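Local atomic coordinates of cellulose 1,4-beta-cellobiosidase (PDB entry 4JJJ), a protein that probably hydrolyses cellulose, releasing cellobiose from chain ends, through the family 48 glycoside hydrolase domain described here. Residues Y219-N224 with D261-A266; R228-M233 with V329-A334; L341-D344 with G348-D351; H294-W299 with S393-M398. The protein carries 1 engineered substitution. All blocks are in the same frame, centred on the assembly; numbering follows the deposited sequence.

Overall arrangement
The four contacts illustrate how a catalytic (α/α)6 domain ties its sugar-binding segments to its helical frame. Contact 1, its centre 14 to 16 Å from those of the other three, joins the turn into helix 223-242 to the C-terminal part of helix 250-263. Helix 223-242 runs on into contact 2, crossing helix 329-337; the loop after that helix leads into contact 3 and helix 348-365. Contact 1 touches contact 3 through an Arg264-Asp351 salt bridge and contact 4 through a probable Ala266-Ser298 hydrogen bond. Contacts 1 and 2 alternate in sequence; contact 3 is nested inside contact 4. Contacts 1 and 4 reach the chain B glucose, contact 2 is buried helix packing and contact 3 lies farther out, beside a sodium ion.

Contact 1: Y219-N224 with D261-A266; sequences YTNAPN and DYLRYA. Engineered in segment 219-224: Asn224 (natural residue Asp). With BGC (beta-D-glucopyranose), chain D; BGC (beta-D-glucopyranose), chain B.
The amide of Asn221 meets the other segment through its oxygen: OD1 lies 3.7 Å from Leu263 CD1, and the leucine runs perpendicular to the asparagine. A second flat group, the guanidinium of Arg264, is held within 261-266 at its edge and in its plane, where NE donates to a lone pair of Asp261 O at 3.1 Å while NH2 forms a salt bridge to Asp261 OD1; Glu133 and Asp351 supply further salt bridges, to NH2 and NH1. Across the segments the remaining packing is apolar. Pro223 CG rests 3.7 Å from Ala266 CB, and CB of the same ring touches Leu263 CD1 at 3.8 Å. Leu263 reaches this spot because its CG is anti to the backbone N (chi1 -175°). The arrangement sets the start of one helix of the (α/α)6 domain, with Ala222 at the N-cap, against the C-terminal part of helix 250-263 and the 3-10 turn that follows, and the 219-224 side lines the glycan site. Asn221 O accepts a bond from O6 of the chain B glucose at 2.8 Å; the side-chain ND2 bonds to Asp226. Thr220 OG1 is within hydrogen-bonding distance of both O2 and O3 of the chain D glucose, 3.0 and 3.1 Å away. A valine at Thr220 would probably leave both sugar hydroxyls without this partner. The CB of Asn224, engineered from a predicted catalytic aspartate, points away from 261-266.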
# COMPACT_ATOMS: atom_id res chain seq x y z
N TYR A 219 10.12 -11.14 3.22
CA TYR A 219 9.76 -9.85 2.61
C TYR A 219 8.24 -9.87 2.45
O TYR A 219 7.64 -10.90 2.37
CB TYR A 219 10.45 -9.63 1.23
CG TYR A 219 11.95 -9.65 1.44
CD1 TYR A 219 12.61 -8.58 2.08
CD2 TYR A 219 12.71 -10.79 1.16
CE1 TYR A 219 13.99 -8.65 2.34
CE2 TYR A 219 14.06 -10.83 1.39
CZ TYR A 219 14.70 -9.77 2.06
OH TYR A 219 16.07 -9.78 2.44
N THR A 220 7.66 -8.68 2.33
CA THR A 220 6.27 -8.51 2.11
C THR A 220 6.01 -7.51 1.02
O THR A 220 6.50 -6.40 1.06
CB THR A 220 5.55 -8.00 3.31
OG1 THR A 220 5.89 -8.77 4.50
CG2 THR A 220 4.03 -8.10 3.10
N ASN A 221 5.20 -7.89 0.03
CA ASN A 221 4.76 -7.02 -1.01
C ASN A 221 3.65 -6.10 -0.48
O ASN A 221 2.81 -6.50 0.33
CB ASN A 221 4.10 -7.81 -2.13
CG ASN A 221 4.03 -7.08 -3.44
OD1 ASN A 221 2.95 -6.69 -3.86
ND2 ASN A 221 5.15 -6.92 -4.06
N ALA A 222 3.55 -4.92 -1.13
CA ALA A 222 2.41 -3.98 -0.98
C ALA A 222 1.75 -3.91 -2.36
O ALA A 222 2.15 -3.12 -3.21
CB ALA A 222 2.97 -2.62 -0.53
N PRO A 223 0.73 -4.72 -2.59
CA PRO A 223 0.16 -4.84 -3.95
C PRO A 223 -0.44 -3.53 -4.47
O PRO A 223 -0.48 -3.30 -5.68
CB PRO A 223 -0.92 -5.94 -3.78
CG PRO A 223 -0.38 -6.77 -2.63
CD PRO A 223 0.29 -5.76 -1.68
N ASN A 224 -0.90 -2.68 -3.59
CA ASN A 224 -1.38 -1.34 -4.01
C ASN A 224 -0.27 -0.63 -4.81
O ASN A 224 -0.52 0.00 -5.84
CB ASN A 224 -1.79 -0.49 -2.82
CG ASN A 224 -2.72 0.67 -3.15
OD1 ASN A 224 -3.33 0.78 -4.15
ND2 ASN A 224 -2.86 1.51 -2.14
N ASP A 261 3.23 -10.19 -13.35
CA ASP A 261 3.17 -11.70 -13.31
C ASP A 261 3.30 -12.18 -11.91
O ASP A 261 2.53 -13.02 -11.44
CB ASP A 261 4.24 -12.25 -14.26
CG ASP A 261 3.84 -13.48 -14.96
OD1 ASP A 261 2.74 -14.03 -14.66
OD2 ASP A 261 4.54 -13.78 -15.95
N TYR A 262 4.32 -11.70 -11.16
CA TYR A 262 4.50 -12.07 -9.75
C TYR A 262 3.42 -11.56 -8.84
O TYR A 262 3.11 -12.15 -7.82
CB TYR A 262 5.85 -11.60 -9.25
CG TYR A 262 6.99 -12.49 -9.82
CD1 TYR A 262 7.42 -13.62 -9.14
CD2 TYR A 262 7.65 -12.14 -10.98
CE1 TYR A 262 8.38 -14.42 -9.68
CE2 TYR A 262 8.61 -12.99 -11.56
CZ TYR A 262 8.99 -14.11 -10.85
OH TYR A 262 9.99 -14.95 -11.40
N LEU A 263 2.84 -10.43 -9.22
CA LEU A 263 1.76 -9.78 -8.40
C LEU A 263 0.55 -10.66 -8.32
O LEU A 263 -0.34 -10.50 -7.44
CB LEU A 263 1.38 -8.44 -9.02
CG LEU A 263 0.38 -7.53 -8.30
CD1 LEU A 263 0.85 -7.36 -6.89
CD2 LEU A 263 0.31 -6.19 -9.10
N ARG A 264 0.46 -11.63 -9.24
CA ARG A 264 -0.62 -12.63 -9.04
C ARG A 264 -0.63 -13.32 -7.68
O ARG A 264 -1.64 -13.82 -7.28
CB ARG A 264 -0.64 -13.70 -10.16
CG ARG A 264 -0.84 -13.12 -11.57
CD ARG A 264 -0.89 -14.17 -12.67
NE ARG A 264 0.38 -14.80 -12.78
CZ ARG A 264 0.62 -16.05 -13.27
NH1 ARG A 264 -0.37 -16.89 -13.53
NH2 ARG A 264 1.87 -16.43 -13.39
N TYR A 265 0.48 -13.41 -7.01
CA TYR A 265 0.49 -13.99 -5.63
C TYR A 265 -0.53 -13.27 -4.74
O TYR A 265 -1.13 -13.91 -3.85
CB TYR A 265 1.89 -13.89 -4.98
CG TYR A 265 2.68 -15.11 -5.24
CD1 TYR A 265 2.40 -16.30 -4.59
CD2 TYR A 265 3.71 -15.06 -6.14
CE1 TYR A 265 3.14 -17.46 -4.83
CE2 TYR A 265 4.45 -16.20 -6.44
CZ TYR A 265 4.21 -17.40 -5.76
OH TYR A 265 4.88 -18.59 -6.05
N ALA A 266 -0.81 -11.96 -4.96
CA ALA A 266 -1.80 -11.24 -4.18
C ALA A 266 -3.25 -11.75 -4.40
O ALA A 266 -4.11 -11.40 -3.63
CB ALA A 266 -1.70 -9.74 -4.49
C2 BGC D . 3.54 -6.87 6.79
C3 BGC D . 3.41 -8.35 6.80
C4 BGC D . 2.16 -8.84 7.55
C5 BGC D . 0.97 -8.03 6.97
C6 BGC D . -0.31 -8.50 7.64
C1 BGC D . 2.26 -6.26 6.26
O2 BGC D . 4.66 -6.47 6.04
O3 BGC D . 4.59 -8.84 7.34
O4 BGC D . 1.87 -10.23 7.24
O5 BGC D . 1.15 -6.62 7.06
O6 BGC D . -0.33 -7.91 8.96
C2 BGC B . 0.29 -1.93 5.23
C3 BGC B . 0.90 -2.98 6.16
C4 BGC B . 1.46 -4.09 5.33
C5 BGC B . 2.45 -3.66 4.28
C6 BGC B . 2.99 -4.78 3.41
C1 BGC B . 1.30 -1.62 4.15
O1 BGC B . 0.72 -0.71 3.21
O2 BGC B . -0.13 -0.73 5.91
O3 BGC B . -0.18 -3.48 6.98
O4 BGC B . 2.27 -4.83 6.32
O5 BGC B . 1.76 -2.73 3.42
O6 BGC B . 1.87 -5.48 2.80

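Contact 2: R228-M233 with V329-A334; sequences RAVQVM and VLAAYA
Gln231 and Leu330 make the closest approach between the two helices, and it is an apolar one: Gln231 CG lies 3.7 Å from Leu330 CD1, the leucine set square to the glutamine chain. Further van der Waals contact comes from Ala331, whose methyl CB is 4.1 Å from Val230 CG1 and 4.2 Å from the backbone N of Gln231. With no more than a methyl there, the chains come very near, the CA atoms of Gln231 and Ala331 being 4.6 Å apart. Val230 presents CG1 by placing it anti to the backbone N (chi1 174°).

Polar interactions anchor the end of Gln231. Its extended chain carries the amide past Leu330, so that the aliphatic part does the packing while NE2 bonds to Gln427 and OE1 to Asn328. The buried amide thus has partners at both atoms, which should fix its rotation, and it links this crossing to helix 416-432.

The local helix axes approach to 8.4 Å and cross at 61°, a closeness that the small Ala331 permits. Such buried helix-on-helix packing is the framework of the (α/α)6 barrel of family 48 glycoside hydrolases.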
# COMPACT_ATOMS: atom_id res chain seq x y z
N ARG A 228 0.22 -0.05 -8.87
CA ARG A 228 0.43 1.34 -9.35
C ARG A 228 1.64 1.43 -10.30
O ARG A 228 1.59 2.13 -11.26
CB ARG A 228 0.69 2.27 -8.16
CG ARG A 228 0.70 3.72 -8.51
CD ARG A 228 0.89 4.64 -7.33
NE ARG A 228 -0.21 4.53 -6.31
CZ ARG A 228 -0.07 3.94 -5.10
NH1 ARG A 228 1.04 3.37 -4.70
NH2 ARG A 228 -1.08 3.97 -4.28
N ALA A 229 2.75 0.78 -10.03
CA ALA A 229 3.94 0.75 -10.88
C ALA A 229 3.58 0.20 -12.29
O ALA A 229 3.96 0.75 -13.31
CB ALA A 229 4.98 -0.08 -10.25
N VAL A 230 2.75 -0.83 -12.38
CA VAL A 230 2.24 -1.30 -13.64
C VAL A 230 1.35 -0.29 -14.33
O VAL A 230 1.54 -0.02 -15.49
CB VAL A 230 1.43 -2.63 -13.46
CG1 VAL A 230 0.73 -3.08 -14.78
CG2 VAL A 230 2.33 -3.76 -12.91
N GLN A 231 0.43 0.33 -13.63
CA GLN A 231 -0.38 1.36 -14.15
C GLN A 231 0.44 2.53 -14.73
O GLN A 231 0.14 3.04 -15.80
CB GLN A 231 -1.28 1.89 -13.00
CG GLN A 231 -2.08 3.08 -13.32
CD GLN A 231 -2.71 3.71 -12.09
OE1 GLN A 231 -2.44 3.30 -10.99
NE2 GLN A 231 -3.61 4.70 -12.31
N VAL A 232 1.50 2.90 -14.04
CA VAL A 232 2.40 3.99 -14.52
C VAL A 232 2.98 3.61 -15.88
O VAL A 232 3.00 4.42 -16.83
CB VAL A 232 3.54 4.31 -13.53
CG1 VAL A 232 4.59 5.19 -14.22
CG2 VAL A 232 2.94 4.89 -12.29
N MET A 233 3.35 2.32 -16.03
CA MET A 233 3.99 1.91 -17.25
C MET A 233 2.98 1.79 -18.37
O MET A 233 3.34 1.95 -19.55
CB MET A 233 4.79 0.66 -17.01
CG MET A 233 5.99 0.85 -16.14
SD MET A 233 7.07 2.26 -16.61
CE MET A 233 7.34 1.89 -18.20
N VAL A 329 -8.17 -1.31 -11.51
CA VAL A 329 -8.79 -1.85 -12.70
C VAL A 329 -8.01 -1.39 -13.95
O VAL A 329 -8.13 -2.03 -15.03
CB VAL A 329 -10.24 -1.44 -12.77
CG1 VAL A 329 -10.99 -2.15 -11.64
CG2 VAL A 329 -10.49 0.05 -12.88
N LEU A 330 -7.27 -0.31 -13.85
CA LEU A 330 -6.45 0.16 -14.98
C LEU A 330 -5.27 -0.73 -15.16
O LEU A 330 -5.04 -1.19 -16.30
CB LEU A 330 -6.04 1.64 -14.70
CG LEU A 330 -5.33 2.45 -15.78
CD1 LEU A 330 -3.99 1.82 -16.18
CD2 LEU A 330 -6.21 2.61 -17.03
N ALA A 331 -4.56 -1.07 -14.13
CA ALA A 331 -3.49 -2.07 -14.19
C ALA A 331 -4.02 -3.42 -14.71
O ALA A 331 -3.31 -4.07 -15.49
CB ALA A 331 -2.79 -2.21 -12.88
N ALA A 332 -5.20 -3.84 -14.23
CA ALA A 332 -5.77 -5.14 -14.66
C ALA A 332 -6.13 -5.15 -16.15
O ALA A 332 -5.83 -6.13 -16.87
CB ALA A 332 -6.92 -5.55 -13.80
N TYR A 333 -6.65 -4.00 -16.60
CA TYR A 333 -6.95 -3.84 -18.03
C TYR A 333 -5.64 -3.94 -18.77
O TYR A 333 -5.57 -4.64 -19.82
CB TYR A 333 -7.56 -2.42 -18.23
CG TYR A 333 -7.51 -2.01 -19.69
CD1 TYR A 333 -8.42 -2.53 -20.55
CD2 TYR A 333 -6.64 -1.07 -20.11
CE1 TYR A 333 -8.43 -2.10 -21.89
CE2 TYR A 333 -6.58 -0.72 -21.44
CZ TYR A 333 -7.48 -1.27 -22.27
OH TYR A 333 -7.47 -0.86 -23.63
N ALA A 334 -4.60 -3.23 -18.34
CA ALA A 334 -3.30 -3.20 -19.06
C ALA A 334 -2.72 -4.59 -19.15
O ALA A 334 -2.26 -5.00 -20.27
CB ALA A 334 -2.30 -2.22 -18.45

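Contact 3: L341-D344 with G348-D351; sequences LQPD and GVQD. With NA (sodium ion), chain I.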
# COMPACT_ATOMS: atom_id res chain seq x y z
N LEU A 341 2.22 -5.06 -22.12
CA LEU A 341 2.19 -5.26 -20.72
C LEU A 341 1.71 -6.64 -20.36
O LEU A 341 1.85 -7.00 -19.22
CB LEU A 341 1.32 -4.18 -20.04
CG LEU A 341 2.15 -2.91 -19.81
CD1 LEU A 341 1.18 -1.89 -19.28
CD2 LEU A 341 3.28 -3.03 -18.80
N GLN A 342 1.17 -7.42 -21.30
CA GLN A 342 0.75 -8.81 -21.01
C GLN A 342 1.90 -9.67 -20.51
O GLN A 342 2.96 -9.77 -21.15
CB GLN A 342 0.12 -9.43 -22.26
CG GLN A 342 -1.27 -8.91 -22.58
CD GLN A 342 -1.81 -9.41 -23.92
OE1 GLN A 342 -1.04 -9.64 -24.88
NE2 GLN A 342 -3.07 -9.58 -24.01
N PRO A 343 1.72 -10.36 -19.39
CA PRO A 343 2.75 -11.20 -18.85
C PRO A 343 3.07 -12.35 -19.79
O PRO A 343 2.21 -12.88 -20.53
CB PRO A 343 2.16 -11.76 -17.57
CG PRO A 343 1.19 -10.72 -17.16
CD PRO A 343 0.71 -10.06 -18.41
N ASP A 344 4.32 -12.75 -19.71
CA ASP A 344 4.85 -13.84 -20.51
C ASP A 344 4.50 -15.22 -20.04
O ASP A 344 4.65 -16.20 -20.78
CB ASP A 344 6.38 -13.70 -20.55
CG ASP A 344 6.90 -12.55 -21.39
OD1 ASP A 344 6.13 -11.94 -22.18
OD2 ASP A 344 8.14 -12.29 -21.22
N GLY A 348 -0.68 -16.03 -17.12
CA GLY A 348 -0.71 -14.69 -16.53
C GLY A 348 -1.80 -13.82 -17.11
O GLY A 348 -2.45 -13.09 -16.40
N VAL A 349 -1.93 -13.82 -18.45
CA VAL A 349 -2.89 -12.99 -19.06
C VAL A 349 -4.30 -13.37 -18.65
O VAL A 349 -5.17 -12.52 -18.26
CB VAL A 349 -2.70 -13.03 -20.60
CG1 VAL A 349 -3.86 -12.34 -21.23
CG2 VAL A 349 -1.49 -12.25 -20.95
N GLN A 350 -4.60 -14.69 -18.69
CA GLN A 350 -5.91 -15.20 -18.28
C GLN A 350 -6.24 -14.79 -16.85
O GLN A 350 -7.39 -14.40 -16.54
CB GLN A 350 -5.91 -16.74 -18.39
CG GLN A 350 -7.27 -17.37 -18.10
CD GLN A 350 -8.33 -17.10 -19.18
OE1 GLN A 350 -8.08 -17.19 -20.40
NE2 GLN A 350 -9.59 -16.87 -18.71
N ASP A 351 -5.27 -14.92 -16.00
CA ASP A 351 -5.49 -14.62 -14.56
C ASP A 351 -5.86 -13.14 -14.44
O ASP A 351 -6.77 -12.78 -13.66
CB ASP A 351 -4.30 -15.05 -13.71
CG ASP A 351 -4.21 -16.50 -13.50
OD1 ASP A 351 -5.14 -17.28 -13.80
OD2 ASP A 351 -3.14 -16.92 -13.04
NA NA I . 9.71 -10.77 -20.69
O HOH W 1 8.98 -10.43 -22.70
O HOH W 2 11.63 -10.42 -21.33
O HOH W 3 8.89 -9.67 -18.84
O HOH W 4 10.30 -9.63 -18.26
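The chain at Gln342 and Pro343 runs extended (Pro343 psi 150°) and passes close to the first turn of helix 348-365, with Pro343 CA 5.4 Å from Gly348 CA and Gln342 CA 5.9 Å from Val349 CA. Glycine suits the nearer pairing, since a CB on Gly348 would face the proline and fall too close to its ring; as it is, Pro343 CB stands 4.2 Å from Gly348 CA. Val349 is the main side chain on the helix. Its CG2 lies 3.5 Å from Gln342 CB and also touches the proline ring, at 4.0 Å from Pro343 CD, so one methyl fits against two successive residues. The valine achieves this with CG2 beside its own backbone N and CG1 anti to it (chi1 171°), the latter methyl facing the amide end of Gln342. That amide is held by another part of the fold, NE2 donating to Ser336 O near the end of helix 329-337. In this way the loop that leads from helix 329-337 into helix 348-365 of the (α/α)6 domain folds back on the first turn of the second helix, and Pro343 also packs on Leu335 and Asp261. The CB of Asp344 points away from the helix, and its carboxylate binds a sodium ion through OD2 at 2.2 Å. Waters and Asp254, from helix 250-263, contribute to the same ion.

Contact 4: H294-W299 with S393-M398; sequences HYLLSW and SQFYGM. With BGC (beta-D-glucopyranose), chain B.
Phe395 and Met398 are joined by a reciprocal pair of backbone hydrogen bonds, Phe395 N to Met398 O and Met398 N to Phe395 O, both 2.9 Å, which close a type I' turn. The turn presents both side chains to the loop 294-299. Met398 does most of the touching: its methyl CE lies 3.7 Å from His294 CB and 3.9 Å from Leu296 CD1, and the methionine and leucine side chains lie antiparallel, flank to flank. The sulfur stands obliquely to the histidine ring, with SD 5.0 Å from its centroid. A bend at chi3 (-65°) folds the methyl back toward these partners. Leu296 CD1 also reaches the Phe395 ring, at 4.4 Å from CE2, and one face of that ring has Tyr396 CD2 over its centre.

The imidazole is fixed from both nitrogens. ND1 accepts the backbone N-H of Leu296 nearly in the ring plane, and NE2 bonds to Ser319 O. Farther along the loop, Trp299 serves the glycan site: its NE1 points a nearly straight bond (3.0 Å, 171°) at O3 of the chain B glucose, an oxygen at the edge of the indole and near its plane. A leucine in place of Trp299 would probably leave that hydroxyl without its donor and Tyr326 without its stacking partner.

The contact bridges the loop ahead of strand 302-306 and the hairpin of strands 394-395 and 398-401, with Ser322 of strand 321-323 beside His294 and Leu296, and Phe362 of helix 348-365 against Leu296.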
# COMPACT_ATOMS: atom_id res chain seq x y z
N HIS A 294 -8.90 -15.78 -5.37
CA HIS A 294 -10.01 -14.81 -5.25
C HIS A 294 -9.92 -13.75 -6.34
O HIS A 294 -10.90 -13.07 -6.59
CB HIS A 294 -10.09 -14.22 -3.86
CG HIS A 294 -8.82 -13.65 -3.37
ND1 HIS A 294 -8.21 -12.56 -3.98
CD2 HIS A 294 -8.01 -14.02 -2.36
CE1 HIS A 294 -7.10 -12.29 -3.31
NE2 HIS A 294 -6.96 -13.15 -2.32
N TYR A 295 -8.74 -13.67 -7.01
CA TYR A 295 -8.63 -12.78 -8.17
C TYR A 295 -8.79 -11.33 -7.85
O TYR A 295 -9.01 -10.51 -8.78
CB TYR A 295 -9.59 -13.21 -9.28
CG TYR A 295 -9.22 -14.54 -9.90
CD1 TYR A 295 -8.10 -14.69 -10.70
CD2 TYR A 295 -10.05 -15.63 -9.67
CE1 TYR A 295 -7.83 -15.93 -11.29
CE2 TYR A 295 -9.79 -16.85 -10.20
CZ TYR A 295 -8.74 -16.99 -11.06
OH TYR A 295 -8.40 -18.22 -11.68
N LEU A 296 -8.56 -10.94 -6.61
CA LEU A 296 -8.50 -9.54 -6.21
C LEU A 296 -7.11 -9.15 -5.80
O LEU A 296 -6.26 -10.05 -5.55
CB LEU A 296 -9.47 -9.30 -5.05
CG LEU A 296 -10.92 -9.54 -5.37
CD1 LEU A 296 -11.76 -9.36 -4.11
CD2 LEU A 296 -11.48 -8.67 -6.47
N LEU A 297 -6.80 -7.85 -5.75
CA LEU A 297 -5.50 -7.37 -5.21
C LEU A 297 -5.62 -7.33 -3.68
O LEU A 297 -6.19 -6.36 -3.14
CB LEU A 297 -5.07 -6.04 -5.77
CG LEU A 297 -4.63 -6.13 -7.22
CD1 LEU A 297 -4.56 -4.78 -7.84
CD2 LEU A 297 -3.12 -6.62 -7.20
N SER A 298 -5.20 -8.42 -3.03
CA SER A 298 -5.24 -8.46 -1.61
C SER A 298 -4.18 -7.58 -0.92
O SER A 298 -3.42 -6.90 -1.58
CB SER A 298 -5.18 -9.86 -1.12
OG SER A 298 -3.84 -10.34 -1.25
N TRP A 299 -4.26 -7.57 0.41
CA TRP A 299 -3.43 -6.65 1.18
C TRP A 299 -1.99 -6.94 1.06
O TRP A 299 -1.15 -6.07 1.19
CB TRP A 299 -3.83 -6.74 2.64
CG TRP A 299 -3.36 -5.62 3.54
CD1 TRP A 299 -2.30 -5.61 4.37
CD2 TRP A 299 -4.04 -4.39 3.75
NE1 TRP A 299 -2.28 -4.46 5.12
CE2 TRP A 299 -3.36 -3.69 4.76
CE3 TRP A 299 -5.21 -3.87 3.23
CZ2 TRP A 299 -3.81 -2.44 5.20
CZ3 TRP A 299 -5.62 -2.61 3.62
CH2 TRP A 299 -4.92 -1.89 4.59
N SER A 393 -23.01 -10.59 4.69
CA SER A 393 -22.92 -10.52 3.23
C SER A 393 -21.73 -11.29 2.65
O SER A 393 -20.63 -11.32 3.20
CB SER A 393 -22.83 -9.04 2.79
OG SER A 393 -23.02 -8.90 1.42
N GLN A 394 -21.88 -11.80 1.42
CA GLN A 394 -20.80 -12.52 0.75
C GLN A 394 -20.56 -12.03 -0.68
O GLN A 394 -21.46 -11.46 -1.34
CB GLN A 394 -21.07 -13.99 0.74
CG GLN A 394 -20.98 -14.60 2.13
CD GLN A 394 -21.18 -16.09 2.07
OE1 GLN A 394 -22.32 -16.51 1.90
NE2 GLN A 394 -20.15 -16.88 2.14
N PHE A 395 -19.36 -12.28 -1.13
CA PHE A 395 -18.94 -11.98 -2.53
C PHE A 395 -18.10 -13.22 -2.89
O PHE A 395 -16.99 -13.42 -2.39
CB PHE A 395 -18.13 -10.70 -2.58
CG PHE A 395 -17.59 -10.40 -3.95
CD1 PHE A 395 -18.33 -9.78 -4.84
CD2 PHE A 395 -16.28 -10.68 -4.27
CE1 PHE A 395 -17.83 -9.45 -6.12
CE2 PHE A 395 -15.73 -10.46 -5.51
CZ PHE A 395 -16.54 -9.79 -6.45
N TYR A 396 -18.57 -14.03 -3.84
CA TYR A 396 -17.89 -15.22 -4.28
C TYR A 396 -17.47 -16.10 -3.10
O TYR A 396 -16.35 -16.62 -3.05
CB TYR A 396 -16.76 -14.90 -5.28
CG TYR A 396 -17.17 -14.43 -6.63
CD1 TYR A 396 -17.17 -15.32 -7.66
CD2 TYR A 396 -17.61 -13.15 -6.88
CE1 TYR A 396 -17.60 -14.93 -8.90
CE2 TYR A 396 -18.04 -12.75 -8.10
CZ TYR A 396 -18.07 -13.66 -9.10
OH TYR A 396 -18.42 -13.22 -10.37
N GLY A 397 -18.34 -16.17 -2.14
CA GLY A 397 -18.10 -17.01 -0.95
C GLY A 397 -17.20 -16.41 0.13
O GLY A 397 -16.98 -17.07 1.17
N MET A 398 -16.61 -15.28 -0.15
CA MET A 398 -15.89 -14.49 0.85
C MET A 398 -16.83 -13.59 1.62
O MET A 398 -17.98 -13.35 1.19
CB MET A 398 -14.75 -13.70 0.13
CG MET A 398 -13.75 -14.57 -0.47
SD MET A 398 -12.21 -13.64 -0.82
CE MET A 398 -12.91 -12.53 -2.06
C2 BGC B . 0.29 -1.93 5.23
C3 BGC B . 0.90 -2.98 6.16
C4 BGC B . 1.46 -4.09 5.33
C5 BGC B . 2.45 -3.66 4.28
C6 BGC B . 2.99 -4.78 3.41
C1 BGC B . 1.30 -1.62 4.15
O1 BGC B . 0.72 -0.71 3.21
O2 BGC B . -0.13 -0.73 5.91
O3 BGC B . -0.18 -3.48 6.98
O4 BGC B . 2.27 -4.83 6.32
O5 BGC B . 1.76 -2.73 3.42
O6 BGC B . 1.87 -5.48 2.80